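Local coordinates for protein probable arylamine n-acetyl transferase (Mycobacterium abscessus, PDB 4GUZ) that probably transfers an acetyl group from acetyl-coenzyme A to arylamine substrates, at residues T109-A114 with E163-A168; E147-V150 with W155-R158. All coordinates share one frame; numbering follows the deposited sequence.

Interaction 1 of 2, residues T109-A114 with E163-A168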
ATOM      1  N   THR A 109       9.212   1.050  19.437  1.00 18.69           N
ATOM      2  CA  THR A 109       9.840   2.345  19.782  1.00 17.55           C
ATOM      3  C   THR A 109      11.193   2.496  19.086  1.00 22.64           C
ATOM      4  O   THR A 109      11.637   3.634  18.847  1.00 23.32           O
ATOM      5  CB  THR A 109       9.970   2.506  21.291  1.00 22.86           C
ATOM      6  OG1 THR A 109      10.709   1.389  21.804  1.00 21.81           O
ATOM      7  CG2 THR A 109       8.608   2.616  21.977  1.00 23.18           C
ATOM      8  N   THR A 110      11.851   1.355  18.751  1.00 17.69           N
ATOM      9  CA  THR A 110      13.099   1.339  17.989  1.00 18.21           C
ATOM     10  C   THR A 110      12.786   1.822  16.565  1.00 19.80           C
ATOM     11  O   THR A 110      11.961   1.225  15.877  1.00 16.60           O
ATOM     12  CB  THR A 110      13.752  -0.076  17.973  1.00 28.42           C
ATOM     13  OG1 THR A 110      13.892  -0.548  19.312  1.00 25.23           O
ATOM     14  CG2 THR A 110      15.117  -0.075  17.271  1.00 28.75           C
ATOM     15  N   ILE A 111      13.455   2.903  16.135  1.00 18.68           N
ATOM     16  CA  ILE A 111      13.249   3.518  14.831  1.00 17.65           C
ATOM     17  C   ILE A 111      13.535   2.529  13.709  1.00 22.12           C
ATOM     18  O   ILE A 111      14.605   1.899  13.694  1.00 22.71           O
ATOM     19  CB  ILE A 111      14.106   4.806  14.667  1.00 20.25           C
ATOM     20  CG1 ILE A 111      13.756   5.851  15.749  1.00 21.41           C
ATOM     21  CG2 ILE A 111      13.935   5.394  13.250  1.00 19.17           C
ATOM     22  CD1 ILE A 111      14.812   7.081  15.836  1.00 22.76           C
ATOM     23  N   ARG A 112      12.568   2.400  12.780  1.00 16.97           N
ATOM     24  CA  ARG A 112      12.654   1.551  11.595  1.00 16.11           C
ATOM     25  C   ARG A 112      13.091   2.401  10.396  1.00 20.68           C
ATOM     26  O   ARG A 112      12.935   3.623  10.454  1.00 17.11           O
ATOM     27  CB  ARG A 112      11.298   0.853  11.309  1.00 17.82           C
ATOM     28  CG  ARG A 112      10.692   0.096  12.506  1.00 21.98           C
ATOM     29  CD  ARG A 112      11.602  -0.997  13.002  1.00 26.27           C
ATOM     30  NE  ARG A 112      10.890  -1.967  13.843  1.00 24.44           N
ATOM     31  CZ  ARG A 112      11.502  -2.888  14.584  1.00 39.81           C
ATOM     32  NH1 ARG A 112      12.828  -2.952  14.612  1.00 28.44           N
ATOM     33  NH2 ARG A 112      10.792  -3.748  15.309  1.00 22.72           N
ATOM     34  N   PRO A 113      13.620   1.815   9.285  1.00 21.45           N
ATOM     35  CA  PRO A 113      14.017   2.670   8.144  1.00 21.04           C
ATOM     36  C   PRO A 113      12.780   3.199   7.422  1.00 22.90           C
ATOM     37  O   PRO A 113      11.691   2.645   7.593  1.00 20.85           O
ATOM     38  CB  PRO A 113      14.864   1.746   7.254  1.00 24.09           C
ATOM     39  CG  PRO A 113      15.016   0.451   8.020  1.00 28.75           C
ATOM     40  CD  PRO A 113      13.917   0.389   9.023  1.00 23.95           C
ATOM     41  N   ALA A 114      12.931   4.298   6.670  1.00 19.54           N
ATOM     42  CA  ALA A 114      11.815   4.933   5.950  1.00 20.98           C
ATOM     43  C   ALA A 114      11.548   4.205   4.658  1.00 25.51           C
ATOM     44  O   ALA A 114      11.969   4.664   3.592  1.00 27.68           O
ATOM     45  CB  ALA A 114      12.121   6.400   5.694  1.00 22.21           C
ATOM     46  N   GLU A 163       7.488  15.138  17.499  1.00 16.06           N
ATOM     47  CA  GLU A 163       8.896  14.803  17.298  1.00 15.15           C
ATOM     48  C   GLU A 163       8.958  13.301  17.180  1.00 19.47           C
ATOM     49  O   GLU A 163       9.332  12.604  18.117  1.00 20.09           O
ATOM     50  CB  GLU A 163       9.739  15.356  18.460  1.00 16.66           C
ATOM     51  CG  GLU A 163      11.236  15.251  18.188  1.00 19.97           C
ATOM     52  CD  GLU A 163      12.136  15.885  19.230  1.00 36.85           C
ATOM     53  OE1 GLU A 163      11.613  16.375  20.254  1.00 27.87           O
ATOM     54  OE2 GLU A 163      13.366  15.927  19.000  1.00 23.88           O
ATOM     55  N   VAL A 164       8.549  12.792  16.019  1.00 16.20           N
ATOM     56  CA  VAL A 164       8.394  11.363  15.755  1.00 16.24           C
ATOM     57  C   VAL A 164       9.706  10.601  15.938  1.00 19.53           C
ATOM     58  O   VAL A 164       9.705   9.489  16.461  1.00 18.06           O
ATOM     59  CB  VAL A 164       7.746  11.101  14.372  1.00 18.56           C
ATOM     60  CG1 VAL A 164       6.305  11.597  14.368  1.00 17.58           C
ATOM     61  CG2 VAL A 164       8.532  11.752  13.226  1.00 17.97           C
ATOM     62  N   THR A 165      10.815  11.237  15.554  1.00 16.77           N
ATOM     63  CA  THR A 165      12.178  10.734  15.692  1.00 16.25           C
ATOM     64  C   THR A 165      12.982  11.953  16.157  1.00 19.01           C
ATOM     65  O   THR A 165      12.523  13.078  15.918  1.00 16.63           O
ATOM     66  CB  THR A 165      12.663  10.084  14.376  1.00 16.69           C
ATOM     67  OG1 THR A 165      12.603  11.041  13.332  1.00 17.00           O
ATOM     68  CG2 THR A 165      11.863   8.846  13.974  1.00 14.67           C
ATOM     69  N   PRO A 166      14.129  11.801  16.850  1.00 18.98           N
ATOM     70  CA  PRO A 166      14.821  12.984  17.407  1.00 18.87           C
ATOM     71  C   PRO A 166      15.172  14.082  16.386  1.00 22.10           C
ATOM     72  O   PRO A 166      15.738  13.819  15.334  1.00 20.82           O
ATOM     73  CB  PRO A 166      16.086  12.375  18.036  1.00 20.99           C
ATOM     74  CG  PRO A 166      15.638  11.026  18.471  1.00 25.09           C
ATOM     75  CD  PRO A 166      14.779  10.551  17.307  1.00 20.99           C
ATOM     76  N   GLY A 167      14.772  15.307  16.711  1.00 21.05           N
ATOM     77  CA  GLY A 167      14.992  16.501  15.901  1.00 20.65           C
ATOM     78  C   GLY A 167      14.113  16.588  14.671  1.00 22.75           C
ATOM     79  O   GLY A 167      14.248  17.527  13.883  1.00 21.48           O
ATOM     80  N   ALA A 168      13.214  15.609  14.472  1.00 17.70           N
ATOM     81  CA  ALA A 168      12.321  15.656  13.317  1.00 16.47           C
ATOM     82  C   ALA A 168      10.940  16.224  13.687  1.00 20.50           C
ATOM     83  O   ALA A 168      10.578  16.327  14.865  1.00 19.41           O
ATOM     84  CB  ALA A 168      12.181  14.278  12.688  1.00 17.50           C
TER
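Ile111 meets Thr165 and Pro166 through carbon atoms alone. Its CD1 methyl does most of the touching. CD1 lies 3.9 Å from Thr165 CG2 and 3.8 Å from Pro166 CD. The two neighbours are approached differently. The side chains of Ile111 and Thr165 cross at a slant, and Ile111 CG1 lies 4.0 Å from Thr165 CG2. Ile111 and Pro166 instead reach toward each other, the CD1 methyl against the ring carbon CD. The long branch of Ile111 runs out nearly straight beyond CG1 (chi2 168°), which carries CD1 toward residues 165-166. In Thr165, OG1 sits between the backbone N and the carbonyl carbon (chi1 59°). This places the CG2 methyl, and not the hydroxyl, against the isoleucine.

The contact joins two surface loops of the arylamine N-acetyltransferase fold. Residues 109-114 belong to the connection between strands 96-104 and 116-123, and residues 163-168 to the one between strands 155-162 and 170-176. All four strands are part of one antiparallel sheet. Residues 165-168 form a type II beta turn, closed by Ala168 N to Thr165 O at 3.0 Å. Gly167 takes the third position with a positive phi, which favours glycine. Its N also donates to Glu163 OE2 at 2.8 Å, nearly straight at 169°, using the carboxylate's anti lone pair. Arg103 of strand 96-104 touches both Ile111 and Thr165. Gln105 holds residues 110-112, with NE2 bonded to Thr110 O and OE1 to Arg112 N.

Interaction 2 of 2, residues E147-V150 with W155-R158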
ATOM      1  N   GLU A 147      -3.555  16.932  14.745  1.00 17.42           N
ATOM      2  CA  GLU A 147      -4.088  15.843  15.544  1.00 16.44           C
ATOM      3  C   GLU A 147      -5.536  15.570  15.183  1.00 20.60           C
ATOM      4  O   GLU A 147      -6.327  16.505  15.118  1.00 19.17           O
ATOM      5  CB  GLU A 147      -3.943  16.148  17.053  1.00 17.85           C
ATOM      6  CG  GLU A 147      -4.027  14.914  17.925  1.00 22.66           C
ATOM      7  CD  GLU A 147      -5.406  14.492  18.370  1.00 27.85           C
ATOM      8  OE1 GLU A 147      -6.400  15.177  18.019  1.00 22.99           O
ATOM      9  OE2 GLU A 147      -5.492  13.463  19.077  1.00 31.29           O
ATOM     10  N   ALA A 148      -5.888  14.290  14.947  1.00 18.53           N
ATOM     11  CA  ALA A 148      -7.276  13.905  14.649  1.00 18.18           C
ATOM     12  C   ALA A 148      -7.511  12.434  14.787  1.00 21.62           C
ATOM     13  O   ALA A 148      -6.608  11.627  14.536  1.00 22.38           O
ATOM     14  CB  ALA A 148      -7.668  14.316  13.232  1.00 18.37           C
ATOM     15  N   VAL A 149      -8.754  12.093  15.155  1.00 17.06           N
ATOM     16  CA  VAL A 149      -9.309  10.742  15.179  1.00 17.28           C
ATOM     17  C   VAL A 149     -10.200  10.680  13.938  1.00 21.58           C
ATOM     18  O   VAL A 149     -11.036  11.577  13.739  1.00 21.21           O
ATOM     19  CB  VAL A 149     -10.028  10.363  16.497  1.00 22.47           C
ATOM     20  CG1 VAL A 149     -11.095  11.387  16.862  1.00 24.35           C
ATOM     21  CG2 VAL A 149     -10.649   8.982  16.397  1.00 22.12           C
ATOM     22  N   VAL A 150      -9.953   9.710  13.053  1.00 16.55           N
ATOM     23  CA  VAL A 150     -10.645   9.642  11.772  1.00 17.64           C
ATOM     24  C   VAL A 150     -11.356   8.302  11.595  1.00 22.08           C
ATOM     25  O   VAL A 150     -10.706   7.261  11.605  1.00 19.63           O
ATOM     26  CB  VAL A 150      -9.635   9.888  10.601  1.00 22.86           C
ATOM     27  CG1 VAL A 150     -10.282   9.685   9.242  1.00 22.72           C
ATOM     28  CG2 VAL A 150      -8.991  11.275  10.672  1.00 23.11           C
ATOM     29  N   TRP A 155     -13.123   1.006  10.253  1.00 16.85           N
ATOM     30  CA  TRP A 155     -11.767   1.221  10.742  1.00 16.27           C
ATOM     31  C   TRP A 155     -11.677   2.583  11.355  1.00 19.44           C
ATOM     32  O   TRP A 155     -12.461   3.469  10.999  1.00 19.70           O
ATOM     33  CB  TRP A 155     -10.742   1.079   9.601  1.00 14.62           C
ATOM     34  CG  TRP A 155     -10.907  -0.202   8.838  1.00 14.59           C
ATOM     35  CD1 TRP A 155     -11.629  -0.388   7.694  1.00 17.07           C
ATOM     36  CD2 TRP A 155     -10.481  -1.503   9.265  1.00 14.53           C
ATOM     37  NE1 TRP A 155     -11.653  -1.725   7.365  1.00 16.03           N
ATOM     38  CE2 TRP A 155     -10.939  -2.431   8.305  1.00 17.30           C
ATOM     39  CE3 TRP A 155      -9.664  -1.965  10.317  1.00 15.77           C
ATOM     40  CZ2 TRP A 155     -10.620  -3.794   8.369  1.00 16.41           C
ATOM     41  CZ3 TRP A 155      -9.380  -3.326  10.399  1.00 17.10           C
ATOM     42  CH2 TRP A 155      -9.856  -4.224   9.437  1.00 17.39           C
ATOM     43  N   THR A 156     -10.728   2.759  12.280  1.00 15.18           N
ATOM     44  CA  THR A 156     -10.498   4.047  12.945  1.00 15.40           C
ATOM     45  C   THR A 156      -9.005   4.309  12.983  1.00 17.64           C
ATOM     46  O   THR A 156      -8.221   3.415  13.324  1.00 13.93           O
ATOM     47  CB  THR A 156     -11.133   4.091  14.348  1.00 23.81           C
ATOM     48  OG1 THR A 156     -12.426   3.501  14.300  1.00 22.87           O
ATOM     49  CG2 THR A 156     -11.261   5.512  14.888  1.00 24.72           C
ATOM     50  N   TYR A 157      -8.624   5.541  12.641  1.00 16.41           N
ATOM     51  CA  TYR A 157      -7.229   5.970  12.626  1.00 15.95           C
ATOM     52  C   TYR A 157      -7.031   7.185  13.505  1.00 21.06           C
ATOM     53  O   TYR A 157      -7.972   7.952  13.759  1.00 20.90           O
ATOM     54  CB  TYR A 157      -6.781   6.288  11.179  1.00 16.89           C
ATOM     55  CG  TYR A 157      -6.872   5.077  10.273  1.00 19.32           C
ATOM     56  CD1 TYR A 157      -5.973   4.019  10.398  1.00 22.86           C
ATOM     57  CD2 TYR A 157      -7.860   4.982   9.298  1.00 18.50           C
ATOM     58  CE1 TYR A 157      -6.099   2.871   9.621  1.00 25.47           C
ATOM     59  CE2 TYR A 157      -7.994   3.838   8.512  1.00 18.63           C
ATOM     60  CZ  TYR A 157      -7.116   2.779   8.687  1.00 29.84           C
ATOM     61  OH  TYR A 157      -7.221   1.647   7.908  1.00 29.17           O
ATOM     62  N   ARG A 158      -5.798   7.371  13.957  1.00 16.26           N
ATOM     63  CA  ARG A 158      -5.411   8.556  14.704  1.00 14.69           C
ATOM     64  C   ARG A 158      -4.191   9.144  14.038  1.00 20.20           C
ATOM     65  O   ARG A 158      -3.245   8.425  13.733  1.00 20.09           O
ATOM     66  CB  ARG A 158      -5.125   8.281  16.173  1.00 14.69           C
ATOM     67  CG  ARG A 158      -4.983   9.595  16.962  1.00 18.13           C
ATOM     68  CD  ARG A 158      -4.122   9.463  18.178  1.00 27.33           C
ATOM     69  NE  ARG A 158      -4.192  10.675  18.996  1.00 33.60           N
ATOM     70  CZ  ARG A 158      -3.674  10.777  20.214  1.00 53.13           C
ATOM     71  NH1 ARG A 158      -3.042   9.745  20.762  1.00 39.11           N
ATOM     72  NH2 ARG A 158      -3.782  11.913  20.894  1.00 40.18           N
TER
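Arg158 and Glu147 form a salt bridge across an antiparallel beta hairpin made of strands 147-152 and 155-162, near the start of strand 147-152. That strand is one of the two outermost strands of its sheet within the chain. The two short segments run almost exactly antiparallel, at 176°. Arg158 is extended from CG to NE, with CG anti to the backbone N (chi1 -169°). Its CG passes 3.6 Å from Ala148 O on the way to the carboxylate.

Val150 pairs with Tyr157 through two backbone hydrogen bonds: Val150 N to Tyr157 O at 2.7 Å, and Tyr157 N to Val150 O at 2.9 Å. Their side chains leave on the other face of the sheet from Val149 and Arg158. The end of the Tyr157 side chain leads away from residues 147-150, and the side chain touches Pro138, Leu173 and Arg188. On the Arg158 face, Val149 CG2 lies 3.8 Å from Thr156 CG2, and Trp185 touches Val149, Thr156 and Arg158.

The carboxylate and guanidinium planes stand 86° apart. Arg158 grips side-on, with NH2 at 2.9 Å and NE at 3.1 Å from the single oxygen Glu147 OE2, which is met on its anti side.

Interaction 2 is nested along the chain inside the loop closed by interaction 1. Their centres are 20 Å apart, and their nearest atoms about 10 Å. Strand 155-162 ties them together: it supplies one side of the hairpin in interaction 2 and then leads into the turn of interaction 1. Interaction 1 is a small surface contact between loops, burying 105 Å², and rests on apolar touches. Interaction 2 is partly buried and larger, at 311 Å². It combines backbone pairing with a salt bridge between the exposed Glu147 and the partly exposed Arg158, while Tyr157 is buried. The Tyr157 side chain lies near, without touching, Cys79, His116 and Asp131, whose geometry is consistent with the Cys-His-Asp triad of this family.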